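Local coordinates for protein predicted metal-dependent hydrolase of the TIM-barrel fold (Lactobacillus casei, PDB 2QPX) that is of unknown function but binds two zinc ions and is probably a metal-dependent hydrolase of the amidohydrolase type, at residues W147-A150 with F151-V155; I356-C360 with W361-A365; R88-H92 with F93-E97; L349-K352 with K353-N357; S6-V9 with D10-P13. All coordinates share one frame; numbering follows the deposited sequence. Where two conformers were deposited one is given.

Interaction 1 of 5, residues W147-A150 with F151-V155; sequences WWQA and FSNDV
The indole of W148 has S152 CB over one face, 3.9 Å above the ring plane and shifted toward the rim. The same methylene makes a CH-pi contact with the five-membered ring, 22° off its normal. W148 CZ3 also meets the F151 ring at its edge, near the phenyl plane, with W148 CZ3 and F151 CD2 3.8 Å apart. The neighbouring W147 indole has F151 CB over a face. W147 and F151 point the same way one helical turn apart, with planes only 2° out of parallel, but their centroids are 5.5 Å apart, so the rings slide past each other and barely overlap. W147, W148 and F151 all hold CG anti to the backbone N (chi1 179° for W148), which, with their spacing along the helix, brings the three rings together as an aromatic cluster.

Beneath the rings run the i to i+4 bonds of helix 144-156, among them S152 N to W148 O at 2.8 Å. S152 OG gives a second bond to W148 O, 2.7 Å long, arriving from the opposite face of the carbonyl plane. With an alanine here in place of W148, S152 CB and the F151 edge would probably lose their shared aromatic neighbour, opening a gap toward Y209 of helix 204-221, which meets W148 edge-to-face. W147 NE1 is hydrogen-bonded to A134 O of helix 130-138. The chemistry is thus mainly aromatic: W148 O takes two donors, S152 N and S152 OG, and the hydroxyl is spent on that carbonyl while S152 CB rests on the indole.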
# COMPACT_ATOMS: atom_id res chain seq x y z
N TRP A 147 -1.48 0.40 -42.53
CA TRP A 147 -1.82 -0.35 -41.31
C TRP A 147 -2.81 0.44 -40.44
O TRP A 147 -3.86 -0.08 -40.02
CB TRP A 147 -0.58 -0.65 -40.50
CG TRP A 147 -0.92 -1.12 -39.10
CD1 TRP A 147 -1.34 -2.36 -38.74
CD2 TRP A 147 -0.89 -0.33 -37.91
NE1 TRP A 147 -1.59 -2.41 -37.39
CE2 TRP A 147 -1.30 -1.18 -36.85
CE3 TRP A 147 -0.55 1.00 -37.63
CZ2 TRP A 147 -1.42 -0.73 -35.56
CZ3 TRP A 147 -0.65 1.44 -36.34
CH2 TRP A 147 -1.10 0.58 -35.31
N TRP A 148 -2.50 1.71 -40.19
CA TRP A 148 -3.35 2.55 -39.36
C TRP A 148 -4.75 2.72 -39.96
O TRP A 148 -5.77 2.66 -39.25
CB TRP A 148 -2.71 3.92 -39.12
CG TRP A 148 -3.58 4.80 -38.29
CD1 TRP A 148 -4.25 5.92 -38.69
CD2 TRP A 148 -3.94 4.59 -36.91
NE1 TRP A 148 -4.98 6.43 -37.65
CE2 TRP A 148 -4.83 5.63 -36.56
CE3 TRP A 148 -3.62 3.62 -35.97
CZ2 TRP A 148 -5.35 5.74 -35.26
CZ3 TRP A 148 -4.13 3.74 -34.70
CH2 TRP A 148 -5.01 4.77 -34.36
N GLN A 149 -4.82 2.92 -41.27
CA GLN A 149 -6.13 3.05 -41.91
C GLN A 149 -6.98 1.78 -41.70
O GLN A 149 -8.15 1.87 -41.33
CB GLN A 149 -6.00 3.38 -43.40
CG GLN A 149 -7.33 3.46 -44.10
CD GLN A 149 -7.18 3.82 -45.57
OE1 GLN A 149 -7.19 2.94 -46.43
NE2 GLN A 149 -6.98 5.09 -45.84
N ALA A 150 -6.36 0.63 -41.92
CA ALA A 150 -7.08 -0.64 -41.83
C ALA A 150 -7.51 -0.91 -40.37
O ALA A 150 -8.65 -1.30 -40.10
CB ALA A 150 -6.24 -1.78 -42.35
N PHE A 151 -6.58 -0.70 -39.45
CA PHE A 151 -6.83 -0.99 -38.04
C PHE A 151 -7.86 -0.02 -37.49
O PHE A 151 -8.81 -0.44 -36.83
CB PHE A 151 -5.52 -0.95 -37.25
CG PHE A 151 -5.70 -0.95 -35.75
CD1 PHE A 151 -6.19 -2.06 -35.10
CD2 PHE A 151 -5.48 0.19 -35.01
CE1 PHE A 151 -6.39 -2.03 -33.71
CE2 PHE A 151 -5.68 0.21 -33.62
CZ PHE A 151 -6.11 -0.91 -32.98
N SER A 152 -7.67 1.28 -37.74
CA SER A 152 -8.62 2.26 -37.22
C SER A 152 -10.02 2.02 -37.80
O SER A 152 -11.03 2.22 -37.11
CB SER A 152 -8.11 3.72 -37.47
OG SER A 152 -8.03 4.01 -38.83
N ASN A 153 -10.12 1.67 -39.08
CA ASN A 153 -11.45 1.34 -39.63
C ASN A 153 -12.10 0.16 -38.87
O ASN A 153 -13.28 0.19 -38.58
CB ASN A 153 -11.38 1.00 -41.11
CG ASN A 153 -11.22 2.24 -41.99
OD1 ASN A 153 -11.46 3.37 -41.56
ND2 ASN A 153 -10.85 2.00 -43.26
N ASP A 154 -11.30 -0.86 -38.54
CA ASP A 154 -11.80 -2.01 -37.77
C ASP A 154 -12.31 -1.61 -36.38
O ASP A 154 -13.37 -2.06 -35.95
CB ASP A 154 -10.75 -3.10 -37.72
CG ASP A 154 -11.34 -4.47 -37.48
OD1 ASP A 154 -12.02 -4.97 -38.39
OD2 ASP A 154 -11.15 -5.06 -36.39
N VAL A 155 -11.60 -0.71 -35.74
CA VAL A 155 -12.00 -0.20 -34.42
C VAL A 155 -13.33 0.56 -34.55
O VAL A 155 -14.22 0.39 -33.71
CB VAL A 155 -10.88 0.69 -33.79
CG1 VAL A 155 -11.38 1.46 -32.57
CG2 VAL A 155 -9.66 -0.18 -33.47

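Interaction 2 of 5, residues I356-C360 with W361-A365; sequences INAIC and WQTSA. With EDO (1,2-ethanediol), chain F.
Q362 N reaches back five residues to N357 O (2.9 Å) and T363 N likewise to A358 O, a wider pi-type turn at which the short axes of 356-360 and 361-365 diverge by 52°. N357 O is gripped twice, because W361 N also binds it at 3.1 Å, from the opposite face of the carbonyl plane to Q362 N. T363 N, by contrast, lies in the plane of the A358 carbonyl, on a lone pair.

W361 has CG between its backbone N and carbonyl carbon (chi1 61°), and this folds the indole back alongside N357. W361 NE1 donates to N357 OD1 at 2.9 Å; the acceptor lies near the indole plane, whereas the donor stands above the amide carbonyl plane, off the lone pair. N357 O sits over a face of the same ring, 3.3 Å above its plane. Were W361 replaced by an alanine, N357 OD1 would probably be left without this donor and the amide freer to turn. Beyond the indole, O2 of a 1,2-ethanediol, probably from the crystallisation liquor, donates to T363 OG1 at 2.7 Å. A water bound by S364 N lies 2.8 Å from A358 O, bridging the widened turn.

On the inner side, C360 and I359 make backbone hydrogen bonds to L15 and F315, and the S364 side chain packs on strands 14-19 and 313-314 and is about 14 Å from a zinc ion. The arrangement is a pi-bulge in helix 349-367, the last helix, where it covers the first and last strands of the TIM barrel.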
# COMPACT_ATOMS: atom_id res chain seq x y z
N ILE A 356 -25.53 -2.70 -3.68
CA ILE A 356 -25.19 -4.08 -4.05
C ILE A 356 -25.67 -4.39 -5.49
O ILE A 356 -24.92 -4.97 -6.30
CB ILE A 356 -25.76 -5.08 -2.97
CG1 ILE A 356 -24.95 -4.98 -1.69
CG2 ILE A 356 -25.83 -6.53 -3.55
CD1 ILE A 356 -25.64 -5.57 -0.42
N ASN A 357 -26.90 -4.00 -5.82
CA ASN A 357 -27.41 -4.18 -7.15
C ASN A 357 -26.52 -3.45 -8.22
O ASN A 357 -26.25 -4.00 -9.28
CB ASN A 357 -28.86 -3.72 -7.27
CG ASN A 357 -29.86 -4.75 -6.80
OD1 ASN A 357 -29.69 -5.94 -7.04
ND2 ASN A 357 -30.95 -4.28 -6.19
N ALA A 358 -26.13 -2.21 -7.91
CA ALA A 358 -25.28 -1.41 -8.79
C ALA A 358 -24.01 -2.18 -9.11
O ALA A 358 -23.63 -2.36 -10.27
CB ALA A 358 -24.98 -0.06 -8.09
N ILE A 359 -23.36 -2.65 -8.05
CA ILE A 359 -22.05 -3.27 -8.18
C ILE A 359 -22.11 -4.61 -8.95
O ILE A 359 -21.28 -4.88 -9.82
CB ILE A 359 -21.43 -3.49 -6.80
CG1 ILE A 359 -21.21 -2.14 -6.08
CG2 ILE A 359 -20.12 -4.27 -6.88
CD1 ILE A 359 -20.89 -2.24 -4.56
N CYS A 360 -23.12 -5.44 -8.62
CA CYS A 360 -23.20 -6.77 -9.16
C CYS A 360 -23.63 -6.83 -10.65
O CYS A 360 -23.17 -7.71 -11.39
CB CYS A 360 -24.10 -7.63 -8.25
SG CYS A 360 -23.33 -8.04 -6.71
N TRP A 361 -24.53 -5.95 -11.05
CA TRP A 361 -25.07 -6.01 -12.39
C TRP A 361 -25.53 -4.68 -13.00
O TRP A 361 -25.46 -4.50 -14.21
CB TRP A 361 -26.25 -7.02 -12.47
CG TRP A 361 -27.40 -6.66 -11.58
CD1 TRP A 361 -27.54 -6.95 -10.27
CD2 TRP A 361 -28.54 -5.87 -11.96
NE1 TRP A 361 -28.71 -6.39 -9.78
CE2 TRP A 361 -29.34 -5.72 -10.80
CE3 TRP A 361 -28.96 -5.27 -13.15
CZ2 TRP A 361 -30.52 -4.98 -10.80
CZ3 TRP A 361 -30.14 -4.52 -13.15
CH2 TRP A 361 -30.89 -4.39 -11.99
N GLN A 362 -26.08 -3.79 -12.18
CA GLN A 362 -26.81 -2.69 -12.74
C GLN A 362 -25.92 -1.60 -13.37
O GLN A 362 -26.24 -1.08 -14.44
CB GLN A 362 -27.76 -2.10 -11.70
CG GLN A 362 -28.69 -1.04 -12.23
CD GLN A 362 -29.42 -0.32 -11.11
OE1 GLN A 362 -28.82 0.09 -10.11
NE2 GLN A 362 -30.71 -0.12 -11.30
N THR A 363 -24.81 -1.29 -12.72
CA THR A 363 -23.88 -0.32 -13.32
C THR A 363 -23.34 -0.85 -14.66
O THR A 363 -23.34 -0.15 -15.66
CB THR A 363 -22.76 0.06 -12.36
OG1 THR A 363 -23.33 0.59 -11.15
CG2 THR A 363 -21.80 1.06 -12.99
N SER A 364 -22.89 -2.12 -14.68
CA SER A 364 -22.40 -2.69 -15.92
C SER A 364 -23.49 -2.78 -16.98
O SER A 364 -23.24 -2.56 -18.16
CB SER A 364 -21.75 -4.06 -15.69
OG SER A 364 -20.52 -3.90 -14.98
N ALA A 365 -24.71 -3.07 -16.58
CA ALA A 365 -25.80 -3.12 -17.57
C ALA A 365 -25.97 -1.80 -18.27
O ALA A 365 -26.15 -1.76 -19.48
CB ALA A 365 -27.14 -3.60 -16.93
C1 EDO F . -27.17 2.37 -11.83
O1 EDO F . -26.71 2.59 -13.17
C2 EDO F . -26.01 1.83 -11.01
O2 EDO F . -24.89 2.76 -11.14
O HOH W 1 -22.51 -3.80 -12.44

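Interaction 3 of 5, residues R88-H92 with F93-E97; sequences RIFGH and FHFKE
A Schellman motif closes helix 79-92 and turns the chain into barrel strand 95-101: F95 N bonds back to F90 O at 3.0 Å, and H94 N to G91 O at 3.1 Å. H94 leaves the helix with positive phi (68°). Its donor stands well above the G91 carbonyl plane, off the lone pair, while F93 N to I89 O is a weak bond.

Two T-shaped ring pairs flank the turn. F90 directs its edge at the face of F95, with F90 CD1 3.6 Å from F95 CG and the planes at 71°. H92 places CD2 over the centre of the F93 ring, 3.5 Å above its plane, the rings being 81° apart; H92 CG anti to the backbone N and F93 CG beside its own bring these adjacent rings together. F93 meets I89 O with its edge, CD2 lying 3.2 Å from that oxygen.

H94 and K96 make backbone hydrogen bonds with L14 of strand 14-19, and F93 O accepts from K334 NZ. The reversal therefore ties up the last carbonyls of the helix with backbone donors, while aromatic edges, probably carrying slight positive charge, meet electron-rich faces beside them.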
# COMPACT_ATOMS: atom_id res chain seq x y z
N ARG A 88 -24.73 -25.71 -13.43
CA ARG A 88 -24.83 -25.78 -11.96
C ARG A 88 -24.09 -24.63 -11.28
O ARG A 88 -24.63 -23.98 -10.40
CB ARG A 88 -24.23 -27.08 -11.43
CG ARG A 88 -25.02 -28.30 -11.64
CD ARG A 88 -24.31 -29.50 -11.01
NE ARG A 88 -25.10 -30.69 -11.20
CZ ARG A 88 -24.76 -31.88 -10.75
NH1 ARG A 88 -23.65 -32.06 -10.05
NH2 ARG A 88 -25.58 -32.89 -10.98
N ILE A 89 -22.89 -24.33 -11.77
CA ILE A 89 -22.06 -23.30 -11.15
C ILE A 89 -22.56 -21.91 -11.51
O ILE A 89 -22.77 -21.09 -10.63
CB ILE A 89 -20.57 -23.50 -11.49
CG1 ILE A 89 -20.08 -24.79 -10.85
CG2 ILE A 89 -19.69 -22.26 -11.06
CD1 ILE A 89 -18.68 -25.25 -11.28
N PHE A 90 -22.72 -21.63 -12.80
CA PHE A 90 -23.20 -20.31 -13.21
C PHE A 90 -24.57 -20.02 -12.60
O PHE A 90 -24.84 -18.90 -12.17
CB PHE A 90 -23.18 -20.13 -14.72
CG PHE A 90 -21.78 -19.95 -15.29
CD1 PHE A 90 -21.19 -18.71 -15.30
CD2 PHE A 90 -21.04 -21.03 -15.81
CE1 PHE A 90 -19.90 -18.55 -15.79
CE2 PHE A 90 -19.75 -20.87 -16.33
CZ PHE A 90 -19.18 -19.59 -16.31
N GLY A 91 -25.45 -21.04 -12.56
CA GLY A 91 -26.78 -20.87 -11.99
C GLY A 91 -26.74 -20.65 -10.50
O GLY A 91 -27.48 -19.83 -9.99
N HIS A 92 -25.88 -21.37 -9.78
CA HIS A 92 -25.82 -21.24 -8.33
C HIS A 92 -25.55 -19.79 -7.90
O HIS A 92 -26.16 -19.27 -6.96
CB HIS A 92 -24.78 -22.21 -7.74
CG HIS A 92 -24.61 -22.07 -6.26
ND1 HIS A 92 -25.40 -22.75 -5.35
CD2 HIS A 92 -23.75 -21.32 -5.54
CE1 HIS A 92 -25.03 -22.40 -4.13
NE2 HIS A 92 -24.04 -21.53 -4.21
N PHE A 93 -24.61 -19.16 -8.62
CA PHE A 93 -24.18 -17.80 -8.27
C PHE A 93 -25.01 -16.70 -8.95
O PHE A 93 -24.79 -15.53 -8.72
CB PHE A 93 -22.70 -17.65 -8.57
CG PHE A 93 -21.85 -18.51 -7.67
CD1 PHE A 93 -21.71 -18.16 -6.32
CD2 PHE A 93 -21.29 -19.69 -8.12
CE1 PHE A 93 -20.96 -18.98 -5.47
CE2 PHE A 93 -20.54 -20.50 -7.28
CZ PHE A 93 -20.37 -20.13 -5.94
N HIS A 94 -25.95 -17.10 -9.81
CA HIS A 94 -26.89 -16.22 -10.51
C HIS A 94 -26.15 -15.32 -11.55
O HIS A 94 -26.51 -14.18 -11.74
CB HIS A 94 -27.74 -15.39 -9.52
CG HIS A 94 -28.69 -16.21 -8.70
ND1 HIS A 94 -30.04 -16.17 -8.91
CD2 HIS A 94 -28.49 -17.09 -7.70
CE1 HIS A 94 -30.64 -17.01 -8.07
NE2 HIS A 94 -29.71 -17.59 -7.33
N PHE A 95 -25.13 -15.87 -12.21
CA PHE A 95 -24.58 -15.18 -13.37
C PHE A 95 -25.68 -15.01 -14.42
O PHE A 95 -26.41 -15.96 -14.71
CB PHE A 95 -23.43 -15.96 -13.99
CG PHE A 95 -22.11 -15.88 -13.26
CD1 PHE A 95 -21.84 -16.69 -12.17
CD2 PHE A 95 -21.09 -15.03 -13.70
CE1 PHE A 95 -20.60 -16.71 -11.57
CE2 PHE A 95 -19.85 -15.05 -13.08
CZ PHE A 95 -19.61 -15.85 -12.01
N LYS A 96 -25.79 -13.83 -14.99
CA LYS A 96 -26.77 -13.58 -16.06
C LYS A 96 -26.19 -13.18 -17.40
O LYS A 96 -26.88 -13.23 -18.40
CB LYS A 96 -27.81 -12.55 -15.61
CG LYS A 96 -28.68 -13.02 -14.43
CD LYS A 96 -29.50 -14.25 -14.74
CE LYS A 96 -30.31 -14.64 -13.50
NZ LYS A 96 -31.17 -15.80 -13.80
N GLU A 97 -24.91 -12.78 -17.46
CA GLU A 97 -24.27 -12.46 -18.74
C GLU A 97 -22.76 -12.48 -18.54
O GLU A 97 -22.30 -12.11 -17.47
CB GLU A 97 -24.72 -11.10 -19.27
CG GLU A 97 -24.31 -10.84 -20.72
CD GLU A 97 -24.73 -9.52 -21.26
OE1 GLU A 97 -24.85 -8.57 -20.46
OE2 GLU A 97 -24.92 -9.46 -22.50

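Interaction 4 of 5, residues L349-K352 with K353-N357; sequences LAQK and KAWIN. With EDO (1,2-ethanediol), chain E.
Q351 and W355 stand one turn apart in the opening turns of helix 349-367, the last helix of this TIM-barrel chain, and carry the main side-chain contact.

The backbone bonds are regular i to i+4 ones: K353 N to L349 O, A354 N to A350 O, W355 N to Q351 O, and I356 N to K352 O at 2.9 Å. Just ahead, D348 OD1 accepts from Q351 N.

The contact of amide with indole is one of faces. Q351 bends at chi2 (62°), folding its end back over W355. Q351 CG makes a CH-pi contact 3.7 Å from the centroid of the six-membered ring, only 3° off the normal, while NE2 lies 3.1 Å above the indole plane, over the five-membered part. The two planes are 29° apart. Q351 NE2 and W355 NE1 are both donors, so their approach is no hydrogen bond. The indole also stacks on Y310, and H57 of the second subunit meets it edge-to-face, which places this helix start at a subunit interface.

Apolar packing is lighter: the K353 chain, extended, crosses L349, with K353 CE 3.9 Å from L349 CG. A carbon-to-carbonyl contact sets I356 CG1 3.3 Å from K352 O.

Among charged groups, K352 NZ forms a salt bridge with D3 and hydrogen bonds with G1 O and F341 O, tying the helix to the N-terminal segment. Finally, a 1,2-ethanediol that is also bound to H57 and K51 of the second subunit donates from O2 to Q351 OE1, at 2.8 Å.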
# COMPACT_ATOMS: atom_id res chain seq x y z
N LEU A 349 -31.17 0.00 4.96
CA LEU A 349 -31.15 -1.25 4.24
C LEU A 349 -31.40 -1.08 2.74
O LEU A 349 -30.72 -1.71 1.92
CB LEU A 349 -32.17 -2.22 4.87
CG LEU A 349 -32.18 -3.62 4.23
CD1 LEU A 349 -30.80 -4.32 4.28
CD2 LEU A 349 -33.31 -4.50 4.88
N ALA A 350 -32.37 -0.25 2.37
CA ALA A 350 -32.69 -0.04 0.98
C ALA A 350 -31.47 0.49 0.19
O ALA A 350 -31.26 0.12 -0.98
CB ALA A 350 -33.82 0.92 0.80
N GLN A 351 -30.73 1.40 0.81
CA GLN A 351 -29.53 1.97 0.15
C GLN A 351 -28.45 0.92 -0.01
O GLN A 351 -27.76 0.86 -1.06
CB GLN A 351 -29.03 3.17 0.95
CG GLN A 351 -27.81 3.87 0.32
CD GLN A 351 -28.10 4.43 -1.01
OE1 GLN A 351 -28.61 5.57 -1.13
NE2 GLN A 351 -27.74 3.67 -2.06
N LYS A 352 -28.29 0.09 1.02
CA LYS A 352 -27.36 -1.05 0.91
C LYS A 352 -27.71 -1.95 -0.29
O LYS A 352 -26.84 -2.33 -1.09
CB LYS A 352 -27.29 -1.81 2.23
CG LYS A 352 -26.77 -0.99 3.43
CD LYS A 352 -26.80 -1.77 4.76
CE LYS A 352 -26.28 -0.99 5.91
NZ LYS A 352 -26.12 -1.83 7.17
N LYS A 353 -28.97 -2.33 -0.42
CA LYS A 353 -29.43 -3.15 -1.51
C LYS A 353 -29.26 -2.47 -2.88
O LYS A 353 -28.84 -3.13 -3.87
CB LYS A 353 -30.90 -3.59 -1.30
CG LYS A 353 -31.10 -4.51 -0.10
CD LYS A 353 -32.60 -4.83 0.06
CE LYS A 353 -32.83 -5.88 1.11
NZ LYS A 353 -34.34 -6.02 1.30
N ALA A 354 -29.51 -1.16 -2.94
CA ALA A 354 -29.33 -0.37 -4.18
C ALA A 354 -27.86 -0.40 -4.62
O ALA A 354 -27.57 -0.64 -5.78
CB ALA A 354 -29.78 1.08 -3.98
N TRP A 355 -26.95 -0.25 -3.66
CA TRP A 355 -25.52 -0.28 -3.97
C TRP A 355 -25.05 -1.66 -4.38
O TRP A 355 -24.27 -1.82 -5.36
CB TRP A 355 -24.74 0.28 -2.80
CG TRP A 355 -24.78 1.80 -2.69
CD1 TRP A 355 -25.02 2.68 -3.69
CD2 TRP A 355 -24.47 2.56 -1.53
NE1 TRP A 355 -24.87 3.97 -3.23
CE2 TRP A 355 -24.51 3.93 -1.91
CE3 TRP A 355 -24.12 2.24 -0.22
CZ2 TRP A 355 -24.28 4.96 -1.02
CZ3 TRP A 355 -23.89 3.29 0.68
CH2 TRP A 355 -23.94 4.61 0.26
N ILE A 356 -25.53 -2.70 -3.68
CA ILE A 356 -25.19 -4.08 -4.05
C ILE A 356 -25.67 -4.39 -5.49
O ILE A 356 -24.92 -4.97 -6.30
CB ILE A 356 -25.76 -5.08 -2.97
CG1 ILE A 356 -24.95 -4.98 -1.69
CG2 ILE A 356 -25.83 -6.53 -3.55
CD1 ILE A 356 -25.64 -5.57 -0.42
N ASN A 357 -26.90 -4.00 -5.82
CA ASN A 357 -27.41 -4.18 -7.15
C ASN A 357 -26.52 -3.45 -8.22
O ASN A 357 -26.25 -4.00 -9.28
CB ASN A 357 -28.86 -3.72 -7.27
CG ASN A 357 -29.86 -4.75 -6.80
OD1 ASN A 357 -29.69 -5.94 -7.04
ND2 ASN A 357 -30.95 -4.28 -6.19
C1 EDO E . -27.90 9.59 -2.94
O1 EDO E . -28.07 10.33 -4.14
C2 EDO E . -27.91 8.13 -3.39
O2 EDO E . -27.04 7.38 -2.55

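Interaction 5 of 5, residues S6-V9 with D10-P13; sequences SEFV and DQVP. With EDO (1,2-ethanediol), chain M.
Q11 and F8 meet along the short helix that begins at S6. Q11 and V12 are each modelled in two conformers, of which one is described, and Q11 can be followed outward. Its CB stands 4.0 Å from F8 O. CG lies between the backbone N and the carbonyl carbon (chi1 64°), a turn that carries the chain back over the helix, and comes within 3.2 Å of F8 O. CD follows at 3.5 Å from that same oxygen. NE2, at the tip, donates to F8 O at 2.8 Å with an N-H...O angle of 155°, the oxygen lying in the amide plane. It also sits over a face of the F8 ring, 3.4 Å above the plane and off-centre, the amide and ring planes 37° apart.

V12 CG2 approaches the same face, nearer CE2 and CD2, while Q11 NE2 lies by CD1 and CE1; the methyl makes a CH-pi contact, 3.4 Å from F8 CE2. The backbone bonds around it are uneven: D10 N to S6 O is sound at 2.9 Å, whereas those of Q11 N to E7 O and F8 O are weak. V12 N binds V9 O from above its carbonyl plane. K334 NZ gathers V9 O and V12 O, and F8 also packs on K353, I356 and N357 of helix 349-367.

A side-chain amide thus supplements the weak backbone bonds of Q11 N, and in this conformer gives F8 O a donor straighter than Q11 N while resting on the phenyl face.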
# COMPACT_ATOMS: atom_id res chain seq x y z
N SER A 6 -27.12 -11.59 3.73
CA SER A 6 -26.74 -12.87 3.11
C SER A 6 -27.79 -13.37 2.12
O SER A 6 -27.48 -13.73 0.99
CB SER A 6 -26.45 -13.94 4.18
OG SER A 6 -25.72 -15.03 3.64
N GLU A 7 -29.04 -13.44 2.55
CA GLU A 7 -30.08 -14.00 1.68
C GLU A 7 -30.32 -13.12 0.43
O GLU A 7 -30.46 -13.62 -0.68
CB GLU A 7 -31.33 -14.23 2.54
CG GLU A 7 -32.60 -14.55 1.83
CD GLU A 7 -33.72 -14.73 2.85
OE1 GLU A 7 -33.57 -15.62 3.72
OE2 GLU A 7 -34.71 -13.95 2.81
N PHE A 8 -30.29 -11.81 0.63
CA PHE A 8 -30.39 -10.87 -0.47
C PHE A 8 -29.26 -11.06 -1.50
O PHE A 8 -29.50 -11.16 -2.69
CB PHE A 8 -30.36 -9.42 0.02
CG PHE A 8 -30.42 -8.42 -1.10
CD1 PHE A 8 -31.61 -8.17 -1.75
CD2 PHE A 8 -29.28 -7.76 -1.56
CE1 PHE A 8 -31.70 -7.29 -2.80
CE2 PHE A 8 -29.39 -6.86 -2.63
CZ PHE A 8 -30.56 -6.64 -3.26
N VAL A 9 -28.03 -11.11 -1.00
CA VAL A 9 -26.86 -11.24 -1.88
C VAL A 9 -26.86 -12.60 -2.59
O VAL A 9 -26.48 -12.70 -3.75
CB VAL A 9 -25.57 -10.95 -1.13
CG1 VAL A 9 -24.34 -11.32 -1.98
CG2 VAL A 9 -25.53 -9.49 -0.72
N ASP A 10 -27.37 -13.65 -1.93
CA ASP A 10 -27.49 -14.93 -2.59
C ASP A 10 -28.28 -14.85 -3.91
O ASP A 10 -27.94 -15.51 -4.89
CB ASP A 10 -28.20 -15.96 -1.69
CG ASP A 10 -27.31 -16.54 -0.63
OD1 ASP A 10 -26.06 -16.45 -0.74
OD2 ASP A 10 -27.87 -17.11 0.33
N GLN A 11 -29.33 -14.04 -3.92
CA GLN A 11 -30.19 -13.96 -5.09
C GLN A 11 -29.83 -12.86 -6.10
O GLN A 11 -30.46 -12.76 -7.16
CB GLN A 11 -31.67 -13.86 -4.67
CG GLN A 11 -32.04 -12.63 -3.90
CD GLN A 11 -32.26 -11.42 -4.79
OE1 GLN A 11 -33.11 -11.46 -5.68
NE2 GLN A 11 -31.48 -10.34 -4.56
N VAL A 12 -28.82 -12.02 -5.80
CA VAL A 12 -28.47 -10.92 -6.68
C VAL A 12 -27.82 -11.44 -7.98
O VAL A 12 -26.89 -12.22 -7.93
CB VAL A 12 -27.53 -9.92 -5.96
CG1 VAL A 12 -26.98 -8.88 -6.93
CG2 VAL A 12 -28.23 -9.25 -4.77
N PRO A 13 -28.31 -11.03 -9.14
CA PRO A 13 -27.66 -11.44 -10.38
C PRO A 13 -26.29 -10.78 -10.60
O PRO A 13 -26.00 -9.72 -10.05
CB PRO A 13 -28.63 -11.00 -11.46
CG PRO A 13 -29.54 -10.07 -10.81
CD PRO A 13 -29.52 -10.21 -9.39
C1 EDO M . -24.09 -14.34 -0.27
O1 EDO M . -24.62 -14.76 0.99
C2 EDO M . -22.74 -15.00 -0.36
O2 EDO M . -22.02 -14.68 0.83
O HOH W 2 -27.53 -17.05 2.85

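How the interactions relate
All five contacts are local, so none closes a long loop, and none nests in or crosses another. From the N terminus come interaction 5 (6-13), interaction 3 (88-97), interaction 1 (147-155), then interactions 4 and 2, which overlap on helix 349-367 and share I356 and N357. Interaction 5 joins its neighbours: D10 O packs on H94 of interaction 3, F8 on K353 of interaction 4, V12 and P13 on C360 of interaction 2, and P13 on W361. Interactions 5, 3 and 2 gather round the start of strand 14-19, while interaction 4 joins them through helix 6-11. Interaction 1 stands apart, its nearest atoms about 18 Å from interactions 2 and 3, in helix 144-156.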